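Local coordinates for protein transcription regulator, Crp family (Thermus thermophilus, PDB 4EV0) that activates transcription from six promoters in a cAMP-dependent manner, binding DNA as a homodimer through winged helix-turn-helix domains, at residues V46-V51 against D94-A99; V51-T56 against A66-G71. All blocks are in the same frame, centred on the assembly; numbering follows the deposited sequence.

Contact 1: V46-V51 against D94-A99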
ATOM      1  N   VAL B  46     -19.610  13.152  -5.375  1.00 63.36           N
ATOM      2  CA  VAL B  46     -20.866  12.815  -4.709  1.00 66.11           C
ATOM      3  C   VAL B  46     -21.535  14.091  -4.210  1.00 70.27           C
ATOM      4  O   VAL B  46     -20.981  14.805  -3.372  1.00 72.28           O
ATOM      5  CB  VAL B  46     -20.657  11.844  -3.531  1.00 69.49           C
ATOM      6  CG1 VAL B  46     -21.938  11.729  -2.704  1.00 74.45           C
ATOM      7  CG2 VAL B  46     -20.196  10.483  -4.037  1.00 65.09           C
ATOM      8  N   ALA B  47     -22.711  14.393  -4.754  1.00 63.17           N
ATOM      9  CA  ALA B  47     -23.488  15.541  -4.300  1.00 68.03           C
ATOM     10  C   ALA B  47     -24.337  15.187  -3.067  1.00 73.26           C
ATOM     11  O   ALA B  47     -24.462  15.983  -2.131  1.00 77.36           O
ATOM     12  CB  ALA B  47     -24.359  16.047  -5.416  1.00 68.01           C
ATOM     13  N   SER B  48     -24.917  13.990  -3.078  1.00 69.59           N
ATOM     14  CA  SER B  48     -25.691  13.492  -1.949  1.00 73.51           C
ATOM     15  C   SER B  48     -25.760  11.969  -2.012  1.00 71.68           C
ATOM     16  O   SER B  48     -25.688  11.391  -3.096  1.00 67.35           O
ATOM     17  CB  SER B  48     -27.104  14.060  -1.985  1.00 76.65           C
ATOM     18  OG  SER B  48     -27.853  13.431  -3.007  1.00 75.95           O
ATOM     19  N   GLY B  49     -25.908  11.323  -0.856  1.00 74.82           N
ATOM     20  CA  GLY B  49     -26.000   9.876  -0.802  1.00 72.02           C
ATOM     21  C   GLY B  49     -24.702   9.246  -0.333  1.00 73.56           C
ATOM     22  O   GLY B  49     -23.884   9.894   0.327  1.00 74.36           O
ATOM     23  N   LYS B  50     -24.507   7.980  -0.686  1.00 72.37           N
ATOM     24  CA  LYS B  50     -23.340   7.231  -0.245  1.00 68.53           C
ATOM     25  C   LYS B  50     -22.939   6.196  -1.294  1.00 65.80           C
ATOM     26  O   LYS B  50     -23.784   5.460  -1.825  1.00 66.75           O
ATOM     27  CB  LYS B  50     -23.630   6.552   1.102  1.00 74.29           C
ATOM     28  CG  LYS B  50     -22.420   5.923   1.777  1.00 71.66           C
ATOM     29  CD  LYS B  50     -22.775   5.346   3.173  1.00 76.44           C
ATOM     30  CE  LYS B  50     -22.891   6.444   4.234  1.00 82.75           C
ATOM     31  NZ  LYS B  50     -23.846   6.091   5.327  1.00 87.27           N
ATOM     32  N   VAL B  51     -21.645   6.135  -1.584  1.00 62.85           N
ATOM     33  CA  VAL B  51     -21.145   5.213  -2.592  1.00 60.27           C
ATOM     34  C   VAL B  51     -20.140   4.234  -1.997  1.00 58.34           C
ATOM     35  O   VAL B  51     -19.297   4.628  -1.211  1.00 58.32           O
ATOM     36  CB  VAL B  51     -20.507   5.990  -3.755  1.00 56.54           C
ATOM     37  CG1 VAL B  51     -19.742   5.057  -4.691  1.00 52.28           C
ATOM     38  CG2 VAL B  51     -21.578   6.767  -4.511  1.00 56.54           C
ATOM     39  N   ASP B  94     -29.816   6.379  -1.979  1.00 71.92           N
ATOM     40  CA  ASP B  94     -30.229   7.155  -3.138  1.00 72.29           C
ATOM     41  C   ASP B  94     -29.160   8.226  -3.294  1.00 70.06           C
ATOM     42  O   ASP B  94     -28.886   8.981  -2.356  1.00 71.00           O
ATOM     43  CB  ASP B  94     -31.601   7.805  -2.928  1.00 77.03           C
ATOM     44  CG  ASP B  94     -32.770   6.847  -3.190  1.00 79.55           C
ATOM     45  OD1 ASP B  94     -32.562   5.617  -3.296  1.00 77.42           O
ATOM     46  OD2 ASP B  94     -33.917   7.343  -3.271  1.00 83.23           O
ATOM     47  N   THR B  95     -28.547   8.283  -4.472  1.00 68.18           N
ATOM     48  CA  THR B  95     -27.334   9.075  -4.652  1.00 66.24           C
ATOM     49  C   THR B  95     -27.385  10.038  -5.845  1.00 64.69           C
ATOM     50  O   THR B  95     -27.836   9.685  -6.950  1.00 62.05           O
ATOM     51  CB  THR B  95     -26.085   8.151  -4.757  1.00 62.44           C
ATOM     52  OG1 THR B  95     -25.931   7.404  -3.545  1.00 63.70           O
ATOM     53  CG2 THR B  95     -24.825   8.958  -4.999  1.00 59.29           C
ATOM     54  N   GLU B  96     -26.947  11.270  -5.603  1.00 89.19           N
ATOM     55  CA  GLU B  96     -26.746  12.230  -6.676  1.00 87.94           C
ATOM     56  C   GLU B  96     -25.263  12.388  -6.951  1.00 83.96           C
ATOM     57  O   GLU B  96     -24.474  12.690  -6.056  1.00 83.18           O
ATOM     58  CB  GLU B  96     -27.370  13.577  -6.338  1.00 92.83           C
ATOM     59  CG  GLU B  96     -28.880  13.594  -6.470  1.00 97.98           C
ATOM     60  CD  GLU B  96     -29.455  14.975  -6.264  1.00103.68           C
ATOM     61  OE1 GLU B  96     -30.123  15.486  -7.191  1.00106.78           O
ATOM     62  OE2 GLU B  96     -29.234  15.548  -5.173  1.00105.47           O
ATOM     63  N   LEU B  97     -24.904  12.167  -8.209  1.00 68.40           N
ATOM     64  CA  LEU B  97     -23.526  12.245  -8.662  1.00 62.33           C
ATOM     65  C   LEU B  97     -23.340  13.391  -9.635  1.00 64.52           C
ATOM     66  O   LEU B  97     -24.157  13.582 -10.543  1.00 67.43           O
ATOM     67  CB  LEU B  97     -23.129  10.935  -9.348  1.00 61.54           C
ATOM     68  CG  LEU B  97     -23.090   9.689  -8.453  1.00 62.87           C
ATOM     69  CD1 LEU B  97     -22.627   8.481  -9.244  1.00 59.73           C
ATOM     70  CD2 LEU B  97     -22.187   9.911  -7.236  1.00 62.28           C
ATOM     71  N   LEU B  98     -22.275  14.162  -9.450  1.00 73.66           N
ATOM     72  CA  LEU B  98     -21.883  15.149 -10.444  1.00 71.32           C
ATOM     73  C   LEU B  98     -20.756  14.552 -11.269  1.00 69.84           C
ATOM     74  O   LEU B  98     -19.671  14.276 -10.747  1.00 69.97           O
ATOM     75  CB  LEU B  98     -21.453  16.456  -9.785  1.00 69.52           C
ATOM     76  CG  LEU B  98     -22.548  17.319  -9.162  1.00 75.44           C
ATOM     77  CD1 LEU B  98     -21.926  18.428  -8.338  1.00 74.74           C
ATOM     78  CD2 LEU B  98     -23.485  17.898 -10.228  1.00 78.07           C
ATOM     79  N   ALA B  99     -21.019  14.333 -12.554  1.00 64.54           N
ATOM     80  CA  ALA B  99     -20.077  13.639 -13.424  1.00 62.37           C
ATOM     81  C   ALA B  99     -19.284  14.594 -14.302  1.00 66.62           C
ATOM     82  O   ALA B  99     -19.829  15.554 -14.870  1.00 68.37           O
ATOM     83  CB  ALA B  99     -20.801  12.630 -14.282  1.00 64.15           C
TER

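Contact 2: V51-T56 against A66-G71. With CMP (adenosine-3',5'-cyclic-monophosphate), chain G.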
ATOM      1  N   VAL B  51     -21.645   6.135  -1.584  1.00 62.85           N
ATOM      2  CA  VAL B  51     -21.145   5.213  -2.592  1.00 60.27           C
ATOM      3  C   VAL B  51     -20.140   4.234  -1.997  1.00 58.34           C
ATOM      4  O   VAL B  51     -19.297   4.628  -1.211  1.00 58.32           O
ATOM      5  CB  VAL B  51     -20.507   5.990  -3.755  1.00 56.54           C
ATOM      6  CG1 VAL B  51     -19.742   5.057  -4.691  1.00 52.28           C
ATOM      7  CG2 VAL B  51     -21.578   6.767  -4.511  1.00 56.54           C
ATOM      8  N   ARG B  52     -20.232   2.957  -2.352  1.00 61.05           N
ATOM      9  CA  ARG B  52     -19.198   2.014  -1.953  1.00 59.30           C
ATOM     10  C   ARG B  52     -18.358   1.545  -3.140  1.00 58.76           C
ATOM     11  O   ARG B  52     -18.895   1.148  -4.181  1.00 59.65           O
ATOM     12  CB  ARG B  52     -19.778   0.801  -1.224  1.00 61.90           C
ATOM     13  CG  ARG B  52     -18.710  -0.198  -0.815  1.00 62.34           C
ATOM     14  CD  ARG B  52     -19.274  -1.300   0.063  1.00 64.62           C
ATOM     15  NE  ARG B  52     -20.092  -2.217  -0.717  1.00 65.57           N
ATOM     16  CZ  ARG B  52     -19.705  -3.429  -1.099  1.00 65.00           C
ATOM     17  NH1 ARG B  52     -18.501  -3.883  -0.758  1.00 60.53           N
ATOM     18  NH2 ARG B  52     -20.538  -4.185  -1.816  1.00 64.08           N
ATOM     19  N   LEU B  53     -17.040   1.598  -2.960  1.00 62.68           N
ATOM     20  CA  LEU B  53     -16.077   1.059  -3.913  1.00 60.37           C
ATOM     21  C   LEU B  53     -15.507  -0.270  -3.420  1.00 60.53           C
ATOM     22  O   LEU B  53     -15.223  -0.431  -2.232  1.00 61.08           O
ATOM     23  CB  LEU B  53     -14.915   2.030  -4.081  1.00 58.43           C
ATOM     24  CG  LEU B  53     -15.267   3.466  -4.451  1.00 58.33           C
ATOM     25  CD1 LEU B  53     -14.047   4.362  -4.300  1.00 56.64           C
ATOM     26  CD2 LEU B  53     -15.815   3.531  -5.872  1.00 56.94           C
ATOM     27  N   PHE B  54     -15.327  -1.212  -4.341  1.00 51.10           N
ATOM     28  CA  PHE B  54     -14.769  -2.520  -4.004  1.00 52.99           C
ATOM     29  C   PHE B  54     -14.157  -3.197  -5.222  1.00 53.37           C
ATOM     30  O   PHE B  54     -14.549  -2.943  -6.357  1.00 53.58           O
ATOM     31  CB  PHE B  54     -15.822  -3.442  -3.370  1.00 55.25           C
ATOM     32  CG  PHE B  54     -16.998  -3.767  -4.284  1.00 57.72           C
ATOM     33  CD1 PHE B  54     -18.114  -2.937  -4.329  1.00 58.34           C
ATOM     34  CD2 PHE B  54     -16.996  -4.915  -5.070  1.00 57.69           C
ATOM     35  CE1 PHE B  54     -19.217  -3.244  -5.161  1.00 58.97           C
ATOM     36  CE2 PHE B  54     -18.081  -5.226  -5.894  1.00 60.26           C
ATOM     37  CZ  PHE B  54     -19.194  -4.385  -5.944  1.00 58.11           C
ATOM     38  N   ARG B  55     -13.191  -4.065  -4.965  1.00 52.37           N
ATOM     39  CA  ARG B  55     -12.568  -4.872  -5.995  1.00 54.23           C
ATOM     40  C   ARG B  55     -13.006  -6.306  -5.784  1.00 57.77           C
ATOM     41  O   ARG B  55     -13.355  -6.701  -4.666  1.00 58.74           O
ATOM     42  CB  ARG B  55     -11.032  -4.781  -5.905  1.00 53.26           C
ATOM     43  CG  ARG B  55     -10.429  -3.551  -6.630  1.00 51.41           C
ATOM     44  CD  ARG B  55      -8.907  -3.412  -6.442  1.00 48.55           C
ATOM     45  NE  ARG B  55      -8.130  -4.448  -7.114  1.00 51.83           N
ATOM     46  CZ  ARG B  55      -7.637  -4.350  -8.348  1.00 57.23           C
ATOM     47  NH1 ARG B  55      -7.857  -3.257  -9.078  1.00 55.57           N
ATOM     48  NH2 ARG B  55      -6.924  -5.348  -8.863  1.00 59.88           N
ATOM     49  N   THR B  56     -12.980  -7.097  -6.846  1.00 58.14           N
ATOM     50  CA  THR B  56     -13.390  -8.490  -6.744  1.00 62.20           C
ATOM     51  C   THR B  56     -12.210  -9.395  -7.081  1.00 64.67           C
ATOM     52  O   THR B  56     -11.485  -9.154  -8.046  1.00 65.02           O
ATOM     53  CB  THR B  56     -14.629  -8.787  -7.643  1.00 63.28           C
ATOM     54  OG1 THR B  56     -15.689  -7.898  -7.285  1.00 60.36           O
ATOM     55  CG2 THR B  56     -15.119 -10.217  -7.457  1.00 65.99           C
ATOM     56  N   ALA B  66     -13.590   1.726  -0.112  1.00 54.16           N
ATOM     57  CA  ALA B  66     -14.030   3.023   0.398  1.00 55.44           C
ATOM     58  C   ALA B  66     -15.534   3.165   0.489  1.00 58.02           C
ATOM     59  O   ALA B  66     -16.267   2.619  -0.323  1.00 57.25           O
ATOM     60  CB  ALA B  66     -13.461   4.169  -0.470  1.00 54.18           C
ATOM     61  N   LEU B  67     -15.972   3.918   1.492  1.00 65.36           N
ATOM     62  CA  LEU B  67     -17.327   4.443   1.554  1.00 68.84           C
ATOM     63  C   LEU B  67     -17.246   5.948   1.364  1.00 70.19           C
ATOM     64  O   LEU B  67     -16.572   6.648   2.117  1.00 72.21           O
ATOM     65  CB  LEU B  67     -17.966   4.121   2.900  1.00 73.90           C
ATOM     66  CG  LEU B  67     -18.338   2.649   3.081  1.00 75.72           C
ATOM     67  CD1 LEU B  67     -18.596   2.315   4.551  1.00 75.67           C
ATOM     68  CD2 LEU B  67     -19.548   2.331   2.223  1.00 72.25           C
ATOM     69  N   LEU B  68     -17.920   6.450   0.342  1.00 64.85           N
ATOM     70  CA  LEU B  68     -17.804   7.859   0.005  1.00 64.61           C
ATOM     71  C   LEU B  68     -19.113   8.574   0.234  1.00 68.70           C
ATOM     72  O   LEU B  68     -20.179   8.095  -0.175  1.00 70.32           O
ATOM     73  CB  LEU B  68     -17.363   8.039  -1.448  1.00 60.68           C
ATOM     74  CG  LEU B  68     -16.075   7.307  -1.825  1.00 58.57           C
ATOM     75  CD1 LEU B  68     -15.727   7.575  -3.271  1.00 55.09           C
ATOM     76  CD2 LEU B  68     -14.914   7.702  -0.899  1.00 57.08           C
ATOM     77  N   GLY B  69     -19.029   9.722   0.895  1.00 59.22           N
ATOM     78  CA  GLY B  69     -20.190  10.571   1.082  1.00 62.92           C
ATOM     79  C   GLY B  69     -19.995  11.856   0.311  1.00 64.20           C
ATOM     80  O   GLY B  69     -19.014  11.978  -0.427  1.00 59.01           O
ATOM     81  N   PRO B  70     -20.929  12.811   0.480  1.00 76.83           N
ATOM     82  CA  PRO B  70     -20.910  14.138  -0.150  1.00 76.84           C
ATOM     83  C   PRO B  70     -19.534  14.815  -0.169  1.00 74.41           C
ATOM     84  O   PRO B  70     -18.814  14.832   0.840  1.00 75.07           O
ATOM     85  CB  PRO B  70     -21.894  14.937   0.707  1.00 81.66           C
ATOM     86  CG  PRO B  70     -22.909  13.907   1.122  1.00 82.74           C
ATOM     87  CD  PRO B  70     -22.138  12.615   1.306  1.00 80.16           C
ATOM     88  N   GLY B  71     -19.176  15.351  -1.335  1.00 76.52           N
ATOM     89  CA  GLY B  71     -17.940  16.085  -1.504  1.00 73.81           C
ATOM     90  C   GLY B  71     -16.775  15.220  -1.933  1.00 71.20           C
ATOM     91  O   GLY B  71     -15.707  15.732  -2.286  1.00 71.15           O
TER
HETATM   92  P   CMP G 301     -11.471   4.297 -11.597  1.00 59.47           P
HETATM   93  O1P CMP G 301     -11.901   5.133 -12.766  1.00 61.07           O
HETATM   94  O2P CMP G 301     -10.262   3.400 -11.747  1.00 58.12           O
HETATM   95  O5' CMP G 301     -12.719   3.436 -11.040  1.00 64.65           O
HETATM   96  C5' CMP G 301     -12.752   2.973  -9.691  1.00 57.22           C
HETATM   97  C4' CMP G 301     -12.284   4.066  -8.796  1.00 56.78           C
HETATM   98  O4' CMP G 301     -12.039   3.614  -7.450  1.00 56.17           O
HETATM   99  C3' CMP G 301     -10.960   4.650  -9.179  1.00 56.09           C
HETATM  100  O3' CMP G 301     -11.021   5.340 -10.411  1.00 56.78           O
HETATM  101  C2' CMP G 301     -10.644   5.485  -7.952  1.00 54.87           C
HETATM  102  O2' CMP G 301     -11.454   6.647  -7.907  1.00 56.16           O
HETATM  103  C1' CMP G 301     -11.128   4.526  -6.850  1.00 56.79           C
HETATM  104  N9  CMP G 301     -10.014   3.773  -6.268  1.00 57.02           N
HETATM  105  C8  CMP G 301      -9.199   2.906  -6.896  1.00 55.12           C
HETATM  106  N7  CMP G 301      -8.264   2.441  -6.020  1.00 55.50           N
HETATM  107  C5  CMP G 301      -8.488   3.018  -4.822  1.00 55.60           C
HETATM  108  C6  CMP G 301      -7.887   2.956  -3.463  1.00 56.01           C
HETATM  109  N6  CMP G 301      -6.813   2.155  -3.222  1.00 56.50           N
HETATM  110  N1  CMP G 301      -8.445   3.732  -2.493  1.00 53.25           N
HETATM  111  C2  CMP G 301      -9.500   4.529  -2.729  1.00 56.49           C
HETATM  112  N3  CMP G 301     -10.103   4.621  -3.938  1.00 56.55           N
HETATM  113  C4  CMP G 301      -9.645   3.904  -4.994  1.00 56.35           C

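Contact 1: V46-V51 against D94-A99
Val46 and Leu97 form an antiparallel non-hydrogen-bonded pair, Ser48 and Glu96 a hydrogen-bonded one, and the one-residue slip between them marks a classic beta bulge at Ala47 and Ser48, both of which face Glu96. The carbonyl of Glu96 takes both amides of the bulge: Ala47 N lies 2.8 Å from Glu96 O and is tilted 24° from the carbonyl plane, whereas Ser48 N, at 3.3 Å from Glu96 O, lies in that plane on a lone pair. Glu96 N answers to Ser48 O at 2.8 Å. On the face that carries Ser48 and Glu96, the extended side chain of Glu96 runs past the serine, whose OG, set between its own N and carbonyl carbon (chi1 74°), makes a weak bond to Glu96 OE2. On the face of Val46 and Leu97, Val46 CG2 meets Leu97 CD2 at 3.8 Å, beside Phe74. Here the chain leaves strand 42-46, turns a corner at Ala47 and crosses to strand 51-57, linking the two antiparallel sheets of the cyclic nucleotide-binding beta-roll. Gly49 suits this passage, since a CB would run into Thr95 OG1 and Asp94 O and, at a phi of 103°, into the preceding carbonyl as well. Both branches of Thr95 touch the turn. Its OG1, which also bonds Glu93 O, accepts Lys50 N at 3.2 Å, while CG2, anti to the backbone N, touches Ser48 O and crosses Val51 CG2 at about a right angle, 3.9 Å away. A valine at Thr95 would probably leave the Lys50 amide and the Glu93 carbonyl without their shared hydroxyl partner. Beyond the turn, Lys50 NZ forms a salt bridge with Glu93, and Asp94 OD1 accepts the amide of Gln29.

Contact 2: V51-T56 against A66-G71
Leu53 and Leu68 meet obliquely through their CD1 methyls, 3.8 Å apart, on the face that Val51 and Ala66 share. Leu53 belongs to the cAMP pocket: its CD1 lies 3.9 Å from Ala66 CB and 3.8 Å from O4' of the bound cAMP, in van der Waals contact with both sheet and ribose. CG anti to the carbonyl carbon (chi1 -54°) sets CD1 alongside Ala66 CB. Beneath these side chains the antiparallel hairpin is in regular register. Val51 N to Leu68 O and Leu68 N to Val51 O are both 2.8 Å, with N-H...O angles of 166° and 169°, and Leu53 N reaches Ala66 O at 2.9 Å; the return bond from Ala66 N to Leu53 O is weak. On the other face Leu67 CD2 rests against Arg52 CB at 3.8 Å. Farther out, the Arg52 chain bends at chi3 and lays a guanidinium face over Phe54 CD1, off-centre; its NH2 forms a salt bridge with Glu62 and its NH1 bonds Thr64 OG1. Strand 88-91 flanks strand 51-57, Phe74 of strand 73-74 packs against Val51, Leu53 and Leu68, and Arg55 NH2 forms a salt bridge with Asp135 in helix 114-135 of the second subunit.

Val51 belongs to both contacts, ending the turn of contact 1 and opening the strand of contact 2. The centres of the contacts are 11 Å apart, and along the chain contact 2 falls within the span that contact 1 brings together. They also meet directly where 66-71 passes 46-51: Val46 O lies 2.8 Å from Gly71 N, a probable hydrogen bond. Close by, Val46 CB packs on Gly69 O at 3.5 Å. Phe74, a cAMP-pocket residue, touches side chains of both. Contact 2 reaches the ligand itself through Leu53, whereas in contact 1 the nearest atoms of the Val51 side chain and the nucleotide are about 8 Å apart.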